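Long-range contacts in salicylate carboxymethyltransferase (Clarkia breweri, PDB 1M6E), which catalyses transfer of a methyl group from S-adenosyl-L-methionine to the carboxyl group of salicylic acid, giving volatile methyl salicylate: residues 51-57 with 90-96; 139-143 with 195-200. All blocks are in the same frame, centred on the assembly; numbering follows the deposited sequence.

Both contacts lie in the Rossmann-like methyltransferase domain, their centres about 11 Å apart, and both are largely buried. Contact 1 pairs two neighbouring parallel strands of the central sheet, 52-58 and 91-98. Contact 2 joins the loop entering strand 143-146, which flanks 52-58 opposite 91-98, to the C-terminal end of helix 181-198. The two meet directly: a probable hydrogen bond runs from Ala-56 N to Phe-142 O, at 3.1 Å. Contact 1 combines repeated backbone bonds with side chains on both faces of the sheet, and its Asp-57 end approaches the bound S-adenosyl-L-homocysteine. Contact 2 depends chiefly on three backbone bonds at a helix end, with a few aliphatic groups beside them.

Contact 1 of 2, residues 51-57 with 90-96; sequences TRLAIAD and PEYQIFL
Leu-53 and Tyr-92 meet on one face of two parallel strands, part of the beta-alpha-beta unit 52-58, 74-82 and 91-98 of the Rossmann-like fold. Leu-53 CG is anti to the backbone N (chi1 169°). CD2 thereby reaches the ring of Tyr-92, 3.5 Å from CE2, in an oblique approach. Pro-90 CG lies over one face of the same ring, offset toward its rim, and also touches Leu-53 CB. Helix 74-82 packs on this side through Val-77, and its Glu-78 bonds to the Tyr-92 hydroxyl.

The opposite face carries Arg-52, Gln-93, Ala-56 and Phe-95. The extended Gln-93 chain brings OE1 to the edge of the guanidinium, where Arg-52 NE donates to it at 3.2 Å. The amide and guanidinium planes stand 77° apart. Pro-136 of the second subunit packs against both side chains.

Backbone bonds join the strands from Glu-91 N to Thr-51 O through to Phe-95 N and Ile-55 O. Near the cofactor end, Asp-57 turns its carboxylate away from the partner strand, and OD2 bonds to His-144. Ala-56 CB lies near the plane of the Phe-95 ring, on its edge side, but the touch is with Phe-95 CB, at 3.6 Å.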
loop_
_atom_site.group_PDB
_atom_site.type_symbol
_atom_site.label_atom_id
_atom_site.label_comp_id
_atom_site.label_asym_id
_atom_site.label_seq_id
_atom_site.Cartn_x
_atom_site.Cartn_y
_atom_site.Cartn_z
ATOM N N THR A 51 16.283 16.973 -10.638
ATOM C CA THR A 51 16.117 16.847 -9.209
ATOM C C THR A 51 15.242 15.675 -8.752
ATOM O O THR A 51 15.232 15.342 -7.561
ATOM C CB THR A 51 15.579 18.164 -8.664
ATOM O OG1 THR A 51 14.259 18.406 -9.165
ATOM C CG2 THR A 51 16.467 19.277 -9.141
ATOM N N ARG A 52 14.534 15.037 -9.691
ATOM C CA ARG A 52 13.652 13.909 -9.366
ATOM C C ARG A 52 13.743 12.745 -10.316
ATOM O O ARG A 52 13.550 12.895 -11.511
ATOM C CB ARG A 52 12.200 14.362 -9.345
ATOM C CG ARG A 52 11.333 13.607 -8.358
ATOM C CD ARG A 52 9.894 14.126 -8.363
ATOM N NE ARG A 52 9.048 13.374 -9.292
ATOM C CZ ARG A 52 8.706 13.764 -10.521
ATOM N NH1 ARG A 52 9.121 14.931 -11.021
ATOM N NH2 ARG A 52 7.956 12.957 -11.261
ATOM N N LEU A 53 14.062 11.582 -9.790
ATOM C CA LEU A 53 14.110 10.400 -10.616
ATOM C C LEU A 53 12.908 9.624 -10.081
ATOM O O LEU A 53 12.659 9.623 -8.878
ATOM C CB LEU A 53 15.419 9.638 -10.395
ATOM C CG LEU A 53 15.544 8.221 -10.987
ATOM C CD1 LEU A 53 15.394 8.233 -12.491
ATOM C CD2 LEU A 53 16.886 7.651 -10.628
ATOM N N ALA A 54 12.145 8.989 -10.961
ATOM C CA ALA A 54 10.962 8.251 -10.537
ATOM C C ALA A 54 10.867 6.846 -11.115
ATOM O O ALA A 54 10.235 6.617 -12.132
ATOM C CB ALA A 54 9.718 9.048 -10.890
ATOM N N ILE A 55 11.504 5.905 -10.443
ATOM C CA ILE A 55 11.504 4.516 -10.850
ATOM C C ILE A 55 10.208 3.874 -10.377
ATOM O O ILE A 55 9.681 4.257 -9.332
ATOM C CB ILE A 55 12.676 3.803 -10.193
ATOM C CG1 ILE A 55 13.950 4.606 -10.449
ATOM C CG2 ILE A 55 12.791 2.381 -10.714
ATOM C CD1 ILE A 55 15.219 3.943 -9.934
ATOM N N ALA A 56 9.712 2.890 -11.125
ATOM C CA ALA A 56 8.465 2.209 -10.771
ATOM C C ALA A 56 8.458 0.741 -11.134
ATOM O O ALA A 56 8.501 0.423 -12.318
ATOM C CB ALA A 56 7.310 2.886 -11.480
ATOM N N ASP A 57 8.381 -0.160 -10.154
ATOM C CA ASP A 57 8.354 -1.601 -10.453
ATOM C C ASP A 57 6.918 -2.049 -10.754
ATOM O O ASP A 57 6.007 -1.806 -9.986
ATOM C CB ASP A 57 8.932 -2.438 -9.295
ATOM C CG ASP A 57 9.403 -3.867 -9.748
ATOM O OD1 ASP A 57 8.590 -4.675 -10.285
ATOM O OD2 ASP A 57 10.607 -4.185 -9.557
ATOM N N PRO A 90 19.437 12.948 -7.000
ATOM C CA PRO A 90 18.058 13.424 -7.084
ATOM C C PRO A 90 17.355 12.736 -5.936
ATOM O O PRO A 90 17.989 11.947 -5.222
ATOM C CB PRO A 90 17.595 12.887 -8.434
ATOM C CG PRO A 90 18.300 11.567 -8.518
ATOM C CD PRO A 90 19.707 11.922 -8.021
ATOM N N GLU A 91 16.077 13.040 -5.732
ATOM C CA GLU A 91 15.297 12.355 -4.701
ATOM C C GLU A 91 14.679 11.189 -5.461
ATOM O O GLU A 91 14.213 11.364 -6.594
ATOM C CB GLU A 91 14.187 13.247 -4.156
ATOM C CG GLU A 91 14.672 14.270 -3.170
ATOM C CD GLU A 91 13.577 15.218 -2.717
ATOM O OE1 GLU A 91 12.987 15.902 -3.588
ATOM O OE2 GLU A 91 13.317 15.285 -1.491
ATOM N N TYR A 92 14.686 9.997 -4.882
ATOM C CA TYR A 92 14.111 8.884 -5.614
ATOM C C TYR A 92 12.670 8.691 -5.227
ATOM O O TYR A 92 12.338 8.688 -4.034
ATOM C CB TYR A 92 14.903 7.615 -5.360
ATOM C CG TYR A 92 16.335 7.768 -5.750
ATOM C CD1 TYR A 92 17.245 8.426 -4.913
ATOM C CD2 TYR A 92 16.780 7.308 -6.988
ATOM C CE1 TYR A 92 18.572 8.622 -5.304
ATOM C CE2 TYR A 92 18.100 7.496 -7.391
ATOM C CZ TYR A 92 18.988 8.152 -6.549
ATOM O OH TYR A 92 20.281 8.327 -6.976
ATOM N N GLN A 93 11.804 8.577 -6.232
ATOM C CA GLN A 93 10.394 8.366 -5.954
ATOM C C GLN A 93 9.927 7.071 -6.559
ATOM O O GLN A 93 9.693 6.972 -7.759
ATOM C CB GLN A 93 9.556 9.488 -6.479
ATOM C CG GLN A 93 8.130 9.309 -6.133
ATOM C CD GLN A 93 7.387 10.550 -6.443
ATOM O OE1 GLN A 93 7.574 11.118 -7.523
ATOM N NE2 GLN A 93 6.539 11.005 -5.510
ATOM N N ILE A 94 9.769 6.087 -5.684
ATOM C CA ILE A 94 9.401 4.744 -6.061
ATOM C C ILE A 94 7.932 4.355 -6.051
ATOM O O ILE A 94 7.167 4.705 -5.154
ATOM C CB ILE A 94 10.151 3.783 -5.189
ATOM C CG1 ILE A 94 11.629 4.113 -5.264
ATOM C CG2 ILE A 94 9.858 2.365 -5.617
ATOM C CD1 ILE A 94 12.457 3.156 -4.449
ATOM N N PHE A 95 7.564 3.596 -7.070
ATOM C CA PHE A 95 6.205 3.122 -7.221
ATOM C C PHE A 95 6.156 1.613 -7.371
ATOM O O PHE A 95 6.562 1.100 -8.418
ATOM C CB PHE A 95 5.584 3.790 -8.440
ATOM C CG PHE A 95 5.282 5.233 -8.226
ATOM C CD1 PHE A 95 6.102 6.212 -8.746
ATOM C CD2 PHE A 95 4.215 5.610 -7.416
ATOM C CE1 PHE A 95 5.865 7.558 -8.452
ATOM C CE2 PHE A 95 3.973 6.935 -7.117
ATOM C CZ PHE A 95 4.796 7.911 -7.631
ATOM N N LEU A 96 5.671 0.916 -6.335
ATOM C CA LEU A 96 5.548 -0.547 -6.344
ATOM C C LEU A 96 4.112 -0.862 -6.717
ATOM O O LEU A 96 3.175 -0.538 -5.971
ATOM C CB LEU A 96 5.833 -1.138 -4.977
ATOM C CG LEU A 96 7.149 -0.749 -4.323
ATOM C CD1 LEU A 96 7.209 -1.389 -2.975
ATOM C CD2 LEU A 96 8.332 -1.140 -5.194
#

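Contact 2 of 2, residues 139-143 with 195-200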
loop_
_atom_site.group_PDB
_atom_site.type_symbol
_atom_site.label_atom_id
_atom_site.label_comp_id
_atom_site.label_asym_id
_atom_site.label_seq_id
_atom_site.Cartn_x
_atom_site.Cartn_y
_atom_site.Cartn_z
ATOM N N THR A 139 4.984 11.260 -15.988
ATOM C CA THR A 139 5.250 11.208 -14.551
ATOM C C THR A 139 6.492 10.366 -14.307
ATOM O O THR A 139 7.221 10.586 -13.340
ATOM C CB THR A 139 4.051 10.509 -13.787
ATOM O OG1 THR A 139 2.849 11.264 -13.974
ATOM C CG2 THR A 139 4.327 10.370 -12.277
ATOM N N LEU A 140 6.749 9.431 -15.210
ATOM C CA LEU A 140 7.833 8.490 -15.017
ATOM C C LEU A 140 9.089 8.460 -15.871
ATOM O O LEU A 140 8.997 8.493 -17.094
ATOM C CB LEU A 140 7.228 7.086 -15.050
ATOM C CG LEU A 140 6.687 6.478 -13.760
ATOM C CD1 LEU A 140 5.907 7.486 -12.943
ATOM C CD2 LEU A 140 5.837 5.288 -14.128
ATOM N N HIS A 141 10.250 8.373 -15.200
ATOM C CA HIS A 141 11.553 8.194 -15.855
ATOM C C HIS A 141 11.953 6.832 -15.319
ATOM O O HIS A 141 12.364 6.719 -14.169
ATOM C CB HIS A 141 12.656 9.148 -15.381
ATOM C CG HIS A 141 12.184 10.366 -14.663
ATOM N ND1 HIS A 141 11.560 11.414 -15.298
ATOM C CD2 HIS A 141 12.314 10.737 -13.369
ATOM C CE1 HIS A 141 11.323 12.380 -14.427
ATOM N NE2 HIS A 141 11.772 11.995 -13.248
ATOM N N PHE A 142 11.810 5.787 -16.107
ATOM C CA PHE A 142 12.185 4.416 -15.683
ATOM C C PHE A 142 11.152 3.510 -15.065
ATOM O O PHE A 142 10.671 3.731 -13.954
ATOM C CB PHE A 142 13.416 4.354 -14.746
ATOM C CG PHE A 142 14.219 3.083 -14.932
ATOM C CD1 PHE A 142 15.338 3.062 -15.761
ATOM C CD2 PHE A 142 13.756 1.871 -14.423
ATOM C CE1 PHE A 142 15.980 1.851 -16.096
ATOM C CE2 PHE A 142 14.381 0.664 -14.746
ATOM C CZ PHE A 142 15.496 0.656 -15.588
ATOM N N ILE A 143 10.905 2.431 -15.792
ATOM C CA ILE A 143 9.960 1.398 -15.432
ATOM C C ILE A 143 10.597 0.000 -15.437
ATOM O O ILE A 143 10.948 -0.516 -16.491
ATOM C CB ILE A 143 8.812 1.386 -16.433
ATOM C CG1 ILE A 143 7.887 2.551 -16.174
ATOM C CG2 ILE A 143 8.105 0.102 -16.386
ATOM C CD1 ILE A 143 6.757 2.630 -17.159
ATOM N N ARG A 195 1.698 2.719 -20.953
ATOM C CA ARG A 195 3.040 3.022 -20.534
ATOM C C ARG A 195 3.555 4.206 -21.339
ATOM O O ARG A 195 4.205 5.101 -20.806
ATOM C CB ARG A 195 3.911 1.773 -20.676
ATOM C CG ARG A 195 4.416 1.243 -19.318
ATOM C CD ARG A 195 3.468 1.596 -18.118
ATOM N NE ARG A 195 2.263 0.772 -18.086
ATOM C CZ ARG A 195 1.069 1.198 -17.683
ATOM N NH1 ARG A 195 0.884 2.441 -17.262
ATOM N NH2 ARG A 195 0.043 0.368 -17.734
ATOM N N ALA A 196 3.197 4.245 -22.616
ATOM C CA ALA A 196 3.609 5.329 -23.497
ATOM C C ALA A 196 3.143 6.702 -23.038
ATOM O O ALA A 196 3.795 7.688 -23.294
ATOM C CB ALA A 196 3.106 5.070 -24.872
ATOM N N GLN A 197 2.019 6.773 -22.355
ATOM C CA GLN A 197 1.507 8.057 -21.928
ATOM C C GLN A 197 2.102 8.559 -20.637
ATOM O O GLN A 197 2.097 9.768 -20.365
ATOM C CB GLN A 197 0.013 7.987 -21.707
ATOM C CG GLN A 197 -0.849 7.724 -22.897
ATOM C CD GLN A 197 -2.225 8.320 -22.673
ATOM O OE1 GLN A 197 -2.379 9.559 -22.623
ATOM N NE2 GLN A 197 -3.233 7.455 -22.504
ATOM N N GLU A 198 2.597 7.634 -19.827
ATOM C CA GLU A 198 3.132 8.002 -18.522
ATOM C C GLU A 198 4.643 8.092 -18.479
ATOM O O GLU A 198 5.208 8.727 -17.602
ATOM C CB GLU A 198 2.650 6.992 -17.475
ATOM C CG GLU A 198 1.167 6.655 -17.573
ATOM C CD GLU A 198 0.837 5.344 -16.920
ATOM O OE1 GLU A 198 1.611 4.382 -17.130
ATOM O OE2 GLU A 198 -0.188 5.277 -16.216
ATOM N N VAL A 199 5.297 7.425 -19.415
ATOM C CA VAL A 199 6.743 7.445 -19.474
ATOM C C VAL A 199 7.159 8.673 -20.231
ATOM O O VAL A 199 6.719 8.942 -21.344
ATOM C CB VAL A 199 7.265 6.202 -20.142
ATOM C CG1 VAL A 199 8.649 6.394 -20.586
ATOM C CG2 VAL A 199 7.219 5.050 -19.154
ATOM N N VAL A 200 7.991 9.447 -19.572
ATOM C CA VAL A 200 8.515 10.690 -20.097
ATOM C C VAL A 200 9.360 10.389 -21.349
ATOM O O VAL A 200 10.067 9.383 -21.393
ATOM C CB VAL A 200 9.337 11.326 -18.983
ATOM C CG1 VAL A 200 10.809 11.072 -19.224
ATOM C CG2 VAL A 200 8.937 12.776 -18.802
#
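Thr-139 and Leu-140 both bond through their backbone N-H groups to the carbonyl of Glu-198. Thr-139 N lies 3.0 Å from Glu-198 O, and Leu-140 N lies 2.9 Å from the same atom. The Leu-140 donor is nearly in line with the C=O bond, whereas that of Thr-139 is tilted 23° from the carbonyl plane. Two donors thus satisfy one carbonyl at the helix end. Leu-140 O then accepts from Val-200 N at 2.8 Å, with an almost straight N-H...O angle of 172°. Together these bonds bracket Val-199, the first residue to leave the helical conformation.

Van der Waals contacts flank this bridge. Ile-143 CD1 reaches the aliphatic part of Arg-195, and the two side chains cross at about a right angle. Val-200 CG1 sits at the edge of the His-141 ring, 4.0 Å from ND1.

Arg-195 and Glu-198 also have polar partners outside the two segments. Arg-195 NH2 bonds to the carbonyls of Phe-130 and Gly-132, and Glu-198 OE2 to the backbone N of Leu-134 and Phe-135. Phe-130 belongs to the S-adenosyl-L-methionine site. The arrangement is a single backbone bridge between a loop and a helix C-terminus, beside the mixed sheet of a Rossmann-like methyltransferase.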